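Local coordinates for Iron(III) ABC transporter, periplasmic iron-compound-binding protein (PDB 3TEF) that probably binds ferric catecholate siderophores in the periplasm of Vibrio cholerae and hands them to an ABC transporter for iron import, at residues A[2-7]-A[13-18]; A[81-86]-A[94-99]; A[112-117]-A[139-144]; A[183-188]-A[275-280]. All blocks are in the same frame, centred on the assembly; numbering follows the deposited sequence.

Contact 1. Residues A[2-7]-A[13-18]; sequences ETVTIE and TTLEQK
Strands 3-8 and 11-16 form the antiparallel beta hairpin at the N terminus, with Val4 and Ile6 paired to Leu15 and Thr13. Two hydrogen-bonded pairs carry the backbone: Val4 N reaches Leu15 O at 2.9 Å and Leu15 N returns to Val4 O, while Ile6 N meets Thr13 O at 2.8 Å and Thr13 N returns to Ile6 O. At the other end, beyond Thr3 and Glu16, Gln17 N donates to Glu2 O, nearly straight at 174°. Thr5 and Thr14, a non-hydrogen-bonded pair in their backbone, join their side chains by a hydrogen bond, OG1 to OG1 at 2.7 Å, with either as possible donor. In both, OG1 lies anti to the carbonyl carbon (chi1 -64° in Thr5), turning the oxygens toward each other. The other face is mostly apolar, carrying Val4, Ile6 and Leu15 with Thr13: Val4 CG2 lies 4.2 Å from Leu15 CD2, and Val4 CG1 3.6 Å from the aliphatic Gln17 CG. The like charges of Glu2 and Glu16 come close, OE2 to OE2 at 3.7 Å. This mostly apolar face turns inward, Ile6 against Val127 of helix 113-128 and Ile103 of strand 102-104, while Thr13 OG1 bonds Thr102 O.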
loop_
_atom_site.group_PDB
_atom_site.type_symbol
_atom_site.label_atom_id
_atom_site.label_comp_id
_atom_site.label_asym_id
_atom_site.label_seq_id
_atom_site.Cartn_x
_atom_site.Cartn_y
_atom_site.Cartn_z
ATOM N N GLU A 2 14.251 3.430 -28.445
ATOM C CA GLU A 2 14.645 3.433 -27.040
ATOM C C GLU A 2 13.488 2.990 -26.155
ATOM O O GLU A 2 13.036 3.733 -25.279
ATOM C CB GLU A 2 15.112 4.828 -26.630
ATOM C CG GLU A 2 14.212 5.938 -27.152
ATOM C CD GLU A 2 14.740 7.319 -26.820
ATOM O OE1 GLU A 2 15.484 7.449 -25.822
ATOM O OE2 GLU A 2 14.416 8.271 -27.563
ATOM N N THR A 3 13.019 1.773 -26.384
ATOM C CA THR A 3 11.867 1.251 -25.664
ATOM C C THR A 3 12.283 0.328 -24.528
ATOM O O THR A 3 13.361 -0.272 -24.549
ATOM C CB THR A 3 10.920 0.471 -26.599
ATOM O OG1 THR A 3 11.623 -0.636 -27.175
ATOM C CG2 THR A 3 10.402 1.370 -27.712
ATOM N N VAL A 4 11.417 0.224 -23.532
ATOM C CA VAL A 4 11.581 -0.750 -22.472
ATOM C C VAL A 4 10.311 -1.573 -22.435
ATOM O O VAL A 4 9.246 -1.077 -22.793
ATOM C CB VAL A 4 11.795 -0.073 -21.107
ATOM C CG1 VAL A 4 13.188 0.525 -21.026
ATOM C CG2 VAL A 4 10.739 0.998 -20.875
ATOM N N THR A 5 10.426 -2.834 -22.036
ATOM C CA THR A 5 9.253 -3.676 -21.840
ATOM C C THR A 5 9.125 -3.974 -20.353
ATOM O O THR A 5 10.000 -4.597 -19.746
ATOM C CB THR A 5 9.307 -4.983 -22.674
ATOM O OG1 THR A 5 9.302 -4.658 -24.071
ATOM C CG2 THR A 5 8.097 -5.868 -22.377
ATOM N N ILE A 6 8.030 -3.497 -19.771
ATOM C CA ILE A 6 7.797 -3.613 -18.346
ATOM C C ILE A 6 6.808 -4.724 -18.057
ATOM O O ILE A 6 5.703 -4.733 -18.606
ATOM C CB ILE A 6 7.190 -2.309 -17.791
ATOM C CG1 ILE A 6 8.116 -1.125 -18.080
ATOM C CG2 ILE A 6 6.898 -2.453 -16.305
ATOM C CD1 ILE A 6 9.500 -1.269 -17.456
ATOM N N GLU A 7 7.200 -5.642 -17.175
ATOM C CA GLU A 7 6.326 -6.726 -16.747
ATOM C C GLU A 7 5.643 -6.364 -15.432
ATOM O O GLU A 7 6.299 -6.024 -14.441
ATOM C CB GLU A 7 7.122 -8.026 -16.591
ATOM C CG GLU A 7 6.245 -9.262 -16.435
ATOM C CD GLU A 7 6.931 -10.530 -16.917
ATOM O OE1 GLU A 7 7.898 -10.974 -16.262
ATOM O OE2 GLU A 7 6.500 -11.078 -17.956
ATOM N N THR A 13 4.021 -4.314 -20.954
ATOM C CA THR A 13 3.798 -3.069 -21.663
ATOM C C THR A 13 5.115 -2.555 -22.221
ATOM O O THR A 13 6.106 -2.458 -21.497
ATOM C CB THR A 13 3.219 -2.003 -20.715
ATOM O OG1 THR A 13 1.956 -2.465 -20.210
ATOM C CG2 THR A 13 3.036 -0.680 -21.441
ATOM N N THR A 14 5.117 -2.209 -23.503
ATOM C CA THR A 14 6.305 -1.636 -24.122
ATOM C C THR A 14 6.076 -0.162 -24.442
ATOM O O THR A 14 5.034 0.216 -24.978
ATOM C CB THR A 14 6.693 -2.402 -25.404
ATOM O OG1 THR A 14 6.982 -3.768 -25.070
ATOM C CG2 THR A 14 7.914 -1.771 -26.051
ATOM N N LEU A 15 7.043 0.673 -24.079
ATOM C CA LEU A 15 6.971 2.093 -24.384
ATOM C C LEU A 15 8.367 2.687 -24.461
ATOM O O LEU A 15 9.326 2.143 -23.904
ATOM C CB LEU A 15 6.151 2.845 -23.325
ATOM C CG LEU A 15 6.807 2.955 -21.953
ATOM C CD1 LEU A 15 6.261 4.168 -21.187
ATOM C CD2 LEU A 15 6.626 1.665 -21.168
ATOM N N GLU A 16 8.475 3.805 -25.159
ATOM C CA GLU A 16 9.707 4.577 -25.191
ATOM C C GLU A 16 10.065 5.126 -23.806
ATOM O O GLU A 16 9.205 5.619 -23.071
ATOM C CB GLU A 16 9.559 5.712 -26.197
ATOM C CG GLU A 16 10.733 6.671 -26.248
ATOM C CD GLU A 16 10.566 7.711 -27.340
ATOM O OE1 GLU A 16 10.140 7.333 -28.455
ATOM O OE2 GLU A 16 10.844 8.903 -27.077
ATOM N N GLN A 17 11.338 5.040 -23.447
ATOM C CA GLN A 17 11.793 5.575 -22.167
ATOM C C GLN A 17 11.501 7.061 -21.982
ATOM O O GLN A 17 11.379 7.819 -22.950
ATOM C CB GLN A 17 13.288 5.324 -21.980
ATOM C CG GLN A 17 13.597 4.086 -21.181
ATOM C CD GLN A 17 15.077 3.965 -20.865
ATOM O OE1 GLN A 17 15.462 3.630 -19.743
ATOM N NE2 GLN A 17 15.914 4.242 -21.858
ATOM N N LYS A 18 11.409 7.460 -20.719
ATOM C CA LYS A 18 11.193 8.852 -20.332
ATOM C C LYS A 18 9.967 9.469 -20.985
ATOM O O LYS A 18 10.065 10.476 -21.688
ATOM C CB LYS A 18 12.447 9.688 -20.590
ATOM C CG LYS A 18 13.583 9.304 -19.653
ATOM C CD LYS A 18 14.866 9.005 -20.404
ATOM C CE LYS A 18 15.624 10.287 -20.719
ATOM N NZ LYS A 18 16.069 10.993 -19.482
#

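Contact 2. Residues A[81-86]-A[94-99]; sequences DLIVIG and DELSKI
Leu96 projects from helix 94-99 onto Ile83 and Ile85 of strand 82-85. Its CB comes first under Ile83, whose CD1 stands 4.3 Å away. From CB the chain leaves with CG anti to the carbonyl carbon (chi1 -67°), and this carries the branch along the strand toward Ile85. Of the two methyls it is CD1 that makes the contact, meeting Ile85 CG2 at 3.5 Å and Ile85 CD1 at 4.0 Å, so that the two side chains reach toward each other tip to tip. This is the packing of a beta-alpha-beta unit in the N-terminal lobe: strand 82-85, helix 93-99 and strand 102-104 follow one another, and the axes of segments 82-85 and 94-99 run at 159° and approach to 8.9 Å. Ile83 CD1 also lies 3.8 Å from the backbone Leu96 O and 4.3 Å from Ile99 CB, so that it rests between Leu96 and Ile99, about one turn apart on the helix. No hydrogen bond crosses between the segments; the strand spends its backbone on its sheet neighbours, Ile83 pairing with Pro101 and Ile103. Phe72 and Ile75 of helix 72-77, together with Pro70, also press on Leu96, and Ile75 touches Ile83 as well.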
loop_
_atom_site.group_PDB
_atom_site.type_symbol
_atom_site.label_atom_id
_atom_site.label_comp_id
_atom_site.label_asym_id
_atom_site.label_seq_id
_atom_site.Cartn_x
_atom_site.Cartn_y
_atom_site.Cartn_z
ATOM N N ASP A 81 1.650 9.865 -22.525
ATOM C CA ASP A 81 2.635 8.954 -23.082
ATOM C C ASP A 81 2.665 7.686 -22.233
ATOM O O ASP A 81 3.089 6.634 -22.695
ATOM C CB ASP A 81 4.016 9.604 -23.124
ATOM C CG ASP A 81 4.037 10.860 -23.971
ATOM O OD1 ASP A 81 3.816 10.751 -25.193
ATOM O OD2 ASP A 81 4.269 11.958 -23.418
ATOM N N LEU A 82 2.207 7.798 -20.989
ATOM C CA LEU A 82 2.175 6.664 -20.064
ATOM C C LEU A 82 1.062 6.872 -19.045
ATOM O O LEU A 82 0.897 7.967 -18.520
ATOM C CB LEU A 82 3.512 6.517 -19.341
ATOM C CG LEU A 82 3.550 5.509 -18.179
ATOM C CD1 LEU A 82 3.294 4.079 -18.693
ATOM C CD2 LEU A 82 4.879 5.615 -17.379
ATOM N N ILE A 83 0.290 5.821 -18.786
ATOM C CA ILE A 83 -0.669 5.811 -17.692
ATOM C C ILE A 83 -0.190 4.790 -16.648
ATOM O O ILE A 83 0.056 3.632 -16.964
ATOM C CB ILE A 83 -2.054 5.397 -18.171
ATOM C CG1 ILE A 83 -2.540 6.352 -19.260
ATOM C CG2 ILE A 83 -3.037 5.338 -17.011
ATOM C CD1 ILE A 83 -3.679 5.789 -20.101
ATOM N N VAL A 84 -0.022 5.232 -15.408
ATOM C CA VAL A 84 0.312 4.309 -14.318
ATOM C C VAL A 84 -0.867 4.187 -13.363
ATOM O O VAL A 84 -1.361 5.198 -12.856
ATOM C CB VAL A 84 1.521 4.793 -13.516
ATOM C CG1 VAL A 84 1.832 3.799 -12.400
ATOM C CG2 VAL A 84 2.714 4.994 -14.433
ATOM N N ILE A 85 -1.326 2.964 -13.112
ATOM C CA ILE A 85 -2.470 2.773 -12.222
ATOM C C ILE A 85 -2.145 1.839 -11.057
ATOM O O ILE A 85 -1.283 0.975 -11.164
ATOM C CB ILE A 85 -3.735 2.276 -12.979
ATOM C CG1 ILE A 85 -3.573 0.815 -13.416
ATOM C CG2 ILE A 85 -4.014 3.153 -14.192
ATOM C CD1 ILE A 85 -4.744 0.295 -14.180
ATOM N N GLY A 86 -2.848 2.021 -9.946
ATOM C CA GLY A 86 -2.751 1.105 -8.821
ATOM C C GLY A 86 -3.711 -0.063 -8.990
ATOM O O GLY A 86 -4.441 -0.144 -9.975
ATOM N N ASP A 94 -7.807 -2.746 -19.512
ATOM C CA ASP A 94 -7.940 -3.036 -20.932
ATOM C C ASP A 94 -8.340 -1.777 -21.683
ATOM O O ASP A 94 -7.807 -1.499 -22.762
ATOM C CB ASP A 94 -8.931 -4.176 -21.194
ATOM C CG ASP A 94 -10.292 -3.927 -20.565
ATOM O OD1 ASP A 94 -10.387 -3.148 -19.580
ATOM O OD2 ASP A 94 -11.275 -4.507 -21.052
ATOM N N GLU A 95 -9.256 -1.011 -21.089
ATOM C CA GLU A 95 -9.716 0.237 -21.687
ATOM C C GLU A 95 -8.619 1.299 -21.706
ATOM O O GLU A 95 -8.435 1.998 -22.708
ATOM C CB GLU A 95 -10.967 0.753 -20.970
ATOM C CG GLU A 95 -12.192 -0.100 -21.218
ATOM C CD GLU A 95 -12.709 0.066 -22.629
ATOM O OE1 GLU A 95 -12.507 1.162 -23.197
ATOM O OE2 GLU A 95 -13.306 -0.891 -23.175
ATOM N N LEU A 96 -7.878 1.412 -20.604
ATOM C CA LEU A 96 -6.810 2.405 -20.534
ATOM C C LEU A 96 -5.691 2.042 -21.513
ATOM O O LEU A 96 -5.066 2.919 -22.104
ATOM C CB LEU A 96 -6.259 2.512 -19.106
ATOM C CG LEU A 96 -7.181 3.064 -18.014
ATOM C CD1 LEU A 96 -6.558 2.830 -16.623
ATOM C CD2 LEU A 96 -7.499 4.567 -18.213
ATOM N N SER A 97 -5.452 0.740 -21.704
ATOM C CA SER A 97 -4.336 0.316 -22.545
ATOM C C SER A 97 -4.543 0.739 -24.006
ATOM O O SER A 97 -3.584 0.848 -24.770
ATOM C CB SER A 97 -4.075 -1.200 -22.433
ATOM O OG SER A 97 -5.172 -1.958 -22.935
ATOM N N LYS A 98 -5.791 1.004 -24.382
ATOM C CA LYS A 98 -6.078 1.479 -25.729
ATOM C C LYS A 98 -5.591 2.901 -25.929
ATOM O O LYS A 98 -5.195 3.284 -27.034
ATOM C CB LYS A 98 -7.577 1.410 -26.024
ATOM C CG LYS A 98 -8.095 -0.001 -26.170
ATOM C CD LYS A 98 -9.539 0.020 -26.642
ATOM C CE LYS A 98 -10.431 0.734 -25.641
ATOM N NZ LYS A 98 -11.852 0.751 -26.104
ATOM N N ILE A 99 -5.624 3.684 -24.849
ATOM C CA ILE A 99 -5.361 5.114 -24.920
ATOM C C ILE A 99 -3.872 5.397 -24.961
ATOM O O ILE A 99 -3.416 6.259 -25.719
ATOM C CB ILE A 99 -5.991 5.860 -23.711
ATOM C CG1 ILE A 99 -7.514 5.729 -23.746
ATOM C CG2 ILE A 99 -5.586 7.341 -23.699
ATOM C CD1 ILE A 99 -8.204 6.400 -22.570
#

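Contact 3. Residues A[112-117]-A[139-144]; sequences GYWEST and EQVDAQ
Trp114 lays one ring face against Val141 and points its N-H at Asp142, joining the start of helix 113-128 to the middle of the long helix 131-154. The long helix 131-154 is the lobe-connecting helix characteristic of this class of periplasmic binding protein, and helix 113-128 packs on it. The indole projects toward helix 131-154 because CG lies trans to the backbone N. Val141 CG1 sits over the six-membered ring, 3.9 Å from its centroid and 27° off the normal, a CH-pi contact whose nearest carbon is CH2, at 3.5 Å from CG1. Asp142, one residue on, comes instead at the ring edge. Its carboxylate plane is turned only 25° from the indole plane, while the two side chains as a whole cross at about a right angle. The contact thus divides the indole by chemistry: a methyl takes the face and an acid takes the rim. Phe145 stacks with Trp114, and Trp121 meets it edge-to-face, so the indole lies in an aromatic cluster. The carboxylate has a second tie, from OD2 to Lys146 NZ, a salt bridge that would help to hold its rotation and its negative charge. Trp114 NE1 donates to Asp142 OD1 at 2.9 Å with an angle of 161°, the acceptor lying nearly in the ring plane and approached on its anti side, somewhat out of the carboxylate plane.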
loop_
_atom_site.group_PDB
_atom_site.type_symbol
_atom_site.label_atom_id
_atom_site.label_comp_id
_atom_site.label_asym_id
_atom_site.label_seq_id
_atom_site.Cartn_x
_atom_site.Cartn_y
_atom_site.Cartn_z
ATOM N N GLY A 112 5.195 -11.633 -1.907
ATOM C CA GLY A 112 5.428 -10.838 -0.713
ATOM C C GLY A 112 5.538 -9.359 -1.020
ATOM O O GLY A 112 6.038 -8.962 -2.075
ATOM N N TYR A 113 5.084 -8.541 -0.076
ATOM C CA TYR A 113 5.071 -7.091 -0.269
ATOM C C TYR A 113 6.421 -6.500 -0.703
ATOM O O TYR A 113 6.498 -5.779 -1.702
ATOM C CB TYR A 113 4.590 -6.376 0.995
ATOM C CG TYR A 113 4.633 -4.874 0.838
ATOM C CD1 TYR A 113 3.586 -4.195 0.209
ATOM C CD2 TYR A 113 5.724 -4.134 1.297
ATOM C CE1 TYR A 113 3.622 -2.825 0.045
ATOM C CE2 TYR A 113 5.770 -2.753 1.140
ATOM C CZ TYR A 113 4.713 -2.111 0.511
ATOM O OH TYR A 113 4.734 -0.761 0.324
ATOM N N TRP A 114 7.483 -6.783 0.041
ATOM C CA TRP A 114 8.752 -6.102 -0.238
ATOM C C TRP A 114 9.435 -6.569 -1.528
ATOM O O TRP A 114 9.904 -5.746 -2.321
ATOM C CB TRP A 114 9.697 -6.132 0.979
ATOM C CG TRP A 114 11.033 -5.446 0.763
ATOM C CD1 TRP A 114 12.272 -5.960 1.061
ATOM C CD2 TRP A 114 11.270 -4.145 0.200
ATOM N NE1 TRP A 114 13.251 -5.066 0.716
ATOM C CE2 TRP A 114 12.666 -3.937 0.188
ATOM C CE3 TRP A 114 10.436 -3.128 -0.295
ATOM C CZ2 TRP A 114 13.255 -2.761 -0.290
ATOM C CZ3 TRP A 114 11.018 -1.958 -0.778
ATOM C CH2 TRP A 114 12.419 -1.787 -0.775
ATOM N N GLU A 115 9.463 -7.878 -1.769
ATOM C CA GLU A 115 10.037 -8.369 -3.020
ATOM C C GLU A 115 9.287 -7.789 -4.216
ATOM O O GLU A 115 9.904 -7.347 -5.180
ATOM C CB GLU A 115 10.046 -9.901 -3.079
ATOM C CG GLU A 115 10.819 -10.572 -1.950
ATOM C CD GLU A 115 12.325 -10.479 -2.117
ATOM O OE1 GLU A 115 12.783 -9.696 -2.980
ATOM O OE2 GLU A 115 13.051 -11.198 -1.388
ATOM N N SER A 116 7.960 -7.760 -4.147
ATOM C CA SER A 116 7.191 -7.230 -5.266
ATOM C C SER A 116 7.292 -5.712 -5.385
ATOM O O SER A 116 7.369 -5.184 -6.489
ATOM C CB SER A 116 5.723 -7.700 -5.238
ATOM O OG SER A 116 5.039 -7.203 -4.106
ATOM N N THR A 117 7.333 -5.017 -4.251
ATOM C CA THR A 117 7.459 -3.564 -4.256
ATOM C C THR A 117 8.794 -3.114 -4.876
ATOM O O THR A 117 8.838 -2.166 -5.653
ATOM C CB THR A 117 7.275 -3.002 -2.834
ATOM O OG1 THR A 117 5.921 -3.218 -2.415
ATOM C CG2 THR A 117 7.599 -1.497 -2.787
ATOM N N GLU A 139 18.450 -0.138 -1.572
ATOM C CA GLU A 139 19.473 -0.563 -0.624
ATOM C C GLU A 139 19.161 -0.038 0.773
ATOM O O GLU A 139 19.302 -0.762 1.769
ATOM C CB GLU A 139 20.862 -0.102 -1.074
ATOM C CG GLU A 139 21.956 -0.361 -0.036
ATOM C CD GLU A 139 23.354 -0.335 -0.634
ATOM O OE1 GLU A 139 23.511 0.175 -1.767
ATOM O OE2 GLU A 139 24.298 -0.831 0.022
ATOM N N GLN A 140 18.731 1.220 0.835
ATOM C CA GLN A 140 18.408 1.875 2.097
ATOM C C GLN A 140 17.259 1.166 2.812
ATOM O O GLN A 140 17.361 0.801 3.985
ATOM C CB GLN A 140 18.048 3.348 1.856
ATOM C CG GLN A 140 17.602 4.088 3.107
ATOM C CD GLN A 140 17.198 5.532 2.843
ATOM O OE1 GLN A 140 17.073 5.967 1.693
ATOM N NE2 GLN A 140 16.987 6.283 3.919
ATOM N N VAL A 141 16.163 0.966 2.091
ATOM C CA VAL A 141 14.954 0.413 2.683
ATOM C C VAL A 141 15.114 -1.076 3.011
ATOM O O VAL A 141 14.628 -1.557 4.037
ATOM C CB VAL A 141 13.743 0.640 1.755
ATOM C CG1 VAL A 141 12.522 -0.096 2.286
ATOM C CG2 VAL A 141 13.473 2.136 1.615
ATOM N N ASP A 142 15.817 -1.791 2.146
ATOM C CA ASP A 142 16.064 -3.213 2.353
ATOM C C ASP A 142 16.740 -3.470 3.699
ATOM O O ASP A 142 16.420 -4.440 4.391
ATOM C CB ASP A 142 16.901 -3.777 1.209
ATOM C CG ASP A 142 16.981 -5.300 1.232
ATOM O OD1 ASP A 142 15.936 -5.969 1.417
ATOM O OD2 ASP A 142 18.098 -5.830 1.064
ATOM N N ALA A 143 17.668 -2.595 4.080
ATOM C CA ALA A 143 18.391 -2.798 5.331
ATOM C C ALA A 143 17.453 -2.695 6.524
ATOM O O ALA A 143 17.604 -3.419 7.512
ATOM C CB ALA A 143 19.548 -1.807 5.460
ATOM N N GLN A 144 16.484 -1.792 6.413
ATOM C CA GLN A 144 15.470 -1.579 7.440
ATOM C C GLN A 144 14.556 -2.800 7.591
ATOM O O GLN A 144 14.295 -3.254 8.709
ATOM C CB GLN A 144 14.656 -0.318 7.125
ATOM C CG GLN A 144 15.452 0.994 7.219
ATOM C CD GLN A 144 14.707 2.198 6.652
ATOM O OE1 GLN A 144 14.046 2.109 5.614
ATOM N NE2 GLN A 144 14.805 3.334 7.342
#

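Contact 4. Residues A[183-188]-A[275-280]; sequences KDFGFS and ADMKAS
Met277 meets both Phe185 and Phe187, and three kinds of interaction can be separated. The first is CH-pi: CG of Met277 stands almost exactly over the centre of the Phe185 ring, 3.3 Å from the centroid and 8° off the normal. With CG beside the backbone N (chi1 -68°) the methylene lands over the ring, and the bend at chi2 (-74°) brings SD between the two phenylalanines. The second kind is Met-aromatic. SD of Met277 lies 4.1 Å from the Phe185 centroid in an oblique position, and 5.1 Å from the Phe187 centroid at the ring edge, its nearest atom there being Phe187 CE2 at 3.8 Å. One sulfur therefore serves two rings in different ways. The third is a marginal van der Waals approach at the C-terminal end, where the Ser280 hydroxyl, OG, comes within 4.4 Å of Phe187 CZ. The segment 183-188 leaves helix 180-184 and turns at Gly186, whose positive phi lets the chain swing between the two phenylalanines. Around them, Phe145 of helix 131-154 stacks with Phe185, and Ile148 touches both Phe185 and Met277. With no hydrogen bond between the two segments, helix 267-279 is probably held to the turn after helix 180-184 mainly by dispersion, with a weak contribution from the electrostatic attraction of a polarisable sulfur and C-H groups for aromatic rings.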
loop_
_atom_site.group_PDB
_atom_site.type_symbol
_atom_site.label_atom_id
_atom_site.label_comp_id
_atom_site.label_asym_id
_atom_site.label_seq_id
_atom_site.Cartn_x
_atom_site.Cartn_y
_atom_site.Cartn_z
ATOM N N LYS A 183 5.815 -11.917 5.975
ATOM C CA LYS A 183 6.848 -12.345 5.037
ATOM C C LYS A 183 8.090 -11.454 5.046
ATOM O O LYS A 183 9.199 -11.917 4.767
ATOM C CB LYS A 183 6.281 -12.454 3.619
ATOM C CG LYS A 183 5.123 -13.430 3.496
ATOM C CD LYS A 183 4.818 -13.785 2.046
ATOM C CE LYS A 183 3.622 -14.728 1.966
ATOM N NZ LYS A 183 3.367 -15.193 0.572
ATOM N N ASP A 184 7.904 -10.180 5.362
ATOM C CA ASP A 184 9.004 -9.219 5.307
ATOM C C ASP A 184 9.460 -8.746 6.666
ATOM O O ASP A 184 10.644 -8.573 6.882
ATOM C CB ASP A 184 8.626 -8.015 4.447
ATOM C CG ASP A 184 8.232 -8.413 3.046
ATOM O OD1 ASP A 184 8.920 -9.267 2.449
ATOM O OD2 ASP A 184 7.222 -7.885 2.541
ATOM N N PHE A 185 8.521 -8.528 7.577
ATOM C CA PHE A 185 8.852 -7.971 8.876
ATOM C C PHE A 185 9.092 -9.055 9.926
ATOM O O PHE A 185 9.530 -8.762 11.041
ATOM C CB PHE A 185 7.756 -7.005 9.320
ATOM C CG PHE A 185 7.755 -5.704 8.564
ATOM C CD1 PHE A 185 8.913 -4.949 8.452
ATOM C CD2 PHE A 185 6.600 -5.240 7.951
ATOM C CE1 PHE A 185 8.920 -3.744 7.765
ATOM C CE2 PHE A 185 6.598 -4.030 7.252
ATOM C CZ PHE A 185 7.752 -3.277 7.164
ATOM N N GLY A 186 8.772 -10.294 9.567
ATOM C CA GLY A 186 9.174 -11.448 10.353
ATOM C C GLY A 186 8.287 -11.887 11.502
ATOM O O GLY A 186 8.716 -12.679 12.346
ATOM N N PHE A 187 7.056 -11.391 11.559
ATOM C CA PHE A 187 6.111 -11.889 12.551
ATOM C C PHE A 187 5.565 -13.231 12.089
ATOM O O PHE A 187 5.572 -13.539 10.899
ATOM C CB PHE A 187 4.938 -10.920 12.719
ATOM C CG PHE A 187 5.273 -9.670 13.471
ATOM C CD1 PHE A 187 5.374 -9.677 14.851
ATOM C CD2 PHE A 187 5.441 -8.468 12.798
ATOM C CE1 PHE A 187 5.667 -8.526 15.540
ATOM C CE2 PHE A 187 5.731 -7.300 13.486
ATOM C CZ PHE A 187 5.840 -7.325 14.859
ATOM N N SER A 188 5.077 -14.031 13.030
ATOM C CA SER A 188 4.294 -15.204 12.663
ATOM C C SER A 188 2.822 -14.875 12.913
ATOM O O SER A 188 2.508 -13.961 13.676
ATOM C CB SER A 188 4.733 -16.434 13.469
ATOM O OG SER A 188 4.510 -16.239 14.856
ATOM N N ALA A 275 8.740 2.622 9.728
ATOM C CA ALA A 275 8.654 3.406 10.961
ATOM C C ALA A 275 7.624 2.812 11.918
ATOM O O ALA A 275 7.867 2.735 13.124
ATOM C CB ALA A 275 8.329 4.861 10.668
ATOM N N ASP A 276 6.474 2.397 11.391
ATOM C CA ASP A 276 5.430 1.821 12.234
ATOM C C ASP A 276 5.910 0.537 12.902
ATOM O O ASP A 276 5.648 0.312 14.085
ATOM C CB ASP A 276 4.141 1.532 11.449
ATOM C CG ASP A 276 3.366 2.786 11.083
ATOM O OD1 ASP A 276 3.617 3.867 11.668
ATOM O OD2 ASP A 276 2.472 2.679 10.208
ATOM N N MET A 277 6.601 -0.309 12.139
ATOM C CA MET A 277 7.089 -1.582 12.662
ATOM C C MET A 277 8.175 -1.352 13.721
ATOM O O MET A 277 8.191 -2.013 14.758
ATOM C CB MET A 277 7.603 -2.482 11.535
ATOM C CG MET A 277 6.528 -3.012 10.572
ATOM S SD MET A 277 5.444 -4.340 11.192
ATOM C CE MET A 277 4.198 -3.395 12.055
ATOM N N LYS A 278 9.070 -0.406 13.462
ATOM C CA LYS A 278 10.082 -0.038 14.458
ATOM C C LYS A 278 9.428 0.341 15.785
ATOM O O LYS A 278 9.827 -0.139 16.852
ATOM C CB LYS A 278 10.954 1.109 13.946
ATOM C CG LYS A 278 12.002 0.672 12.932
ATOM C CD LYS A 278 12.861 1.848 12.477
ATOM C CE LYS A 278 14.019 1.388 11.599
ATOM N NZ LYS A 278 15.015 0.586 12.363
ATOM N N ALA A 279 8.410 1.193 15.704
ATOM C CA ALA A 279 7.708 1.671 16.886
ATOM C C ALA A 279 7.101 0.524 17.691
ATOM O O ALA A 279 7.160 0.530 18.919
ATOM C CB ALA A 279 6.643 2.686 16.498
ATOM N N SER A 280 6.530 -0.464 17.008
ATOM C CA SER A 280 5.917 -1.591 17.708
ATOM C C SER A 280 6.951 -2.660 18.051
ATOM O O SER A 280 7.485 -2.687 19.160
ATOM C CB SER A 280 4.779 -2.196 16.886
ATOM O OG SER A 280 5.267 -3.111 15.922
#

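How the contacts relate
From the N terminus the four contacts follow in series, none crossing or enclosing another. Contact 1 closes a short hairpin, and contact 2 a beta-alpha connection in the same lobe; the two touch where Leu15 CD1 packs on Leu82 CD1 at 3.9 Å. Contact 3 closes a longer, largely helical loop, tying helix 113-128 to helix 131-154. Contact 4 spans the greatest distance in sequence and brings the C-terminal helix 267-279 back to the end of helix 180-184. Contacts 3 and 4 join through Asp184 OD2, 2.7 Å from Trp114 N and probably hydrogen-bonded to it. Contacts 2 and 4 lie on opposite sides of the chain's centre, their centres about 34 Å apart.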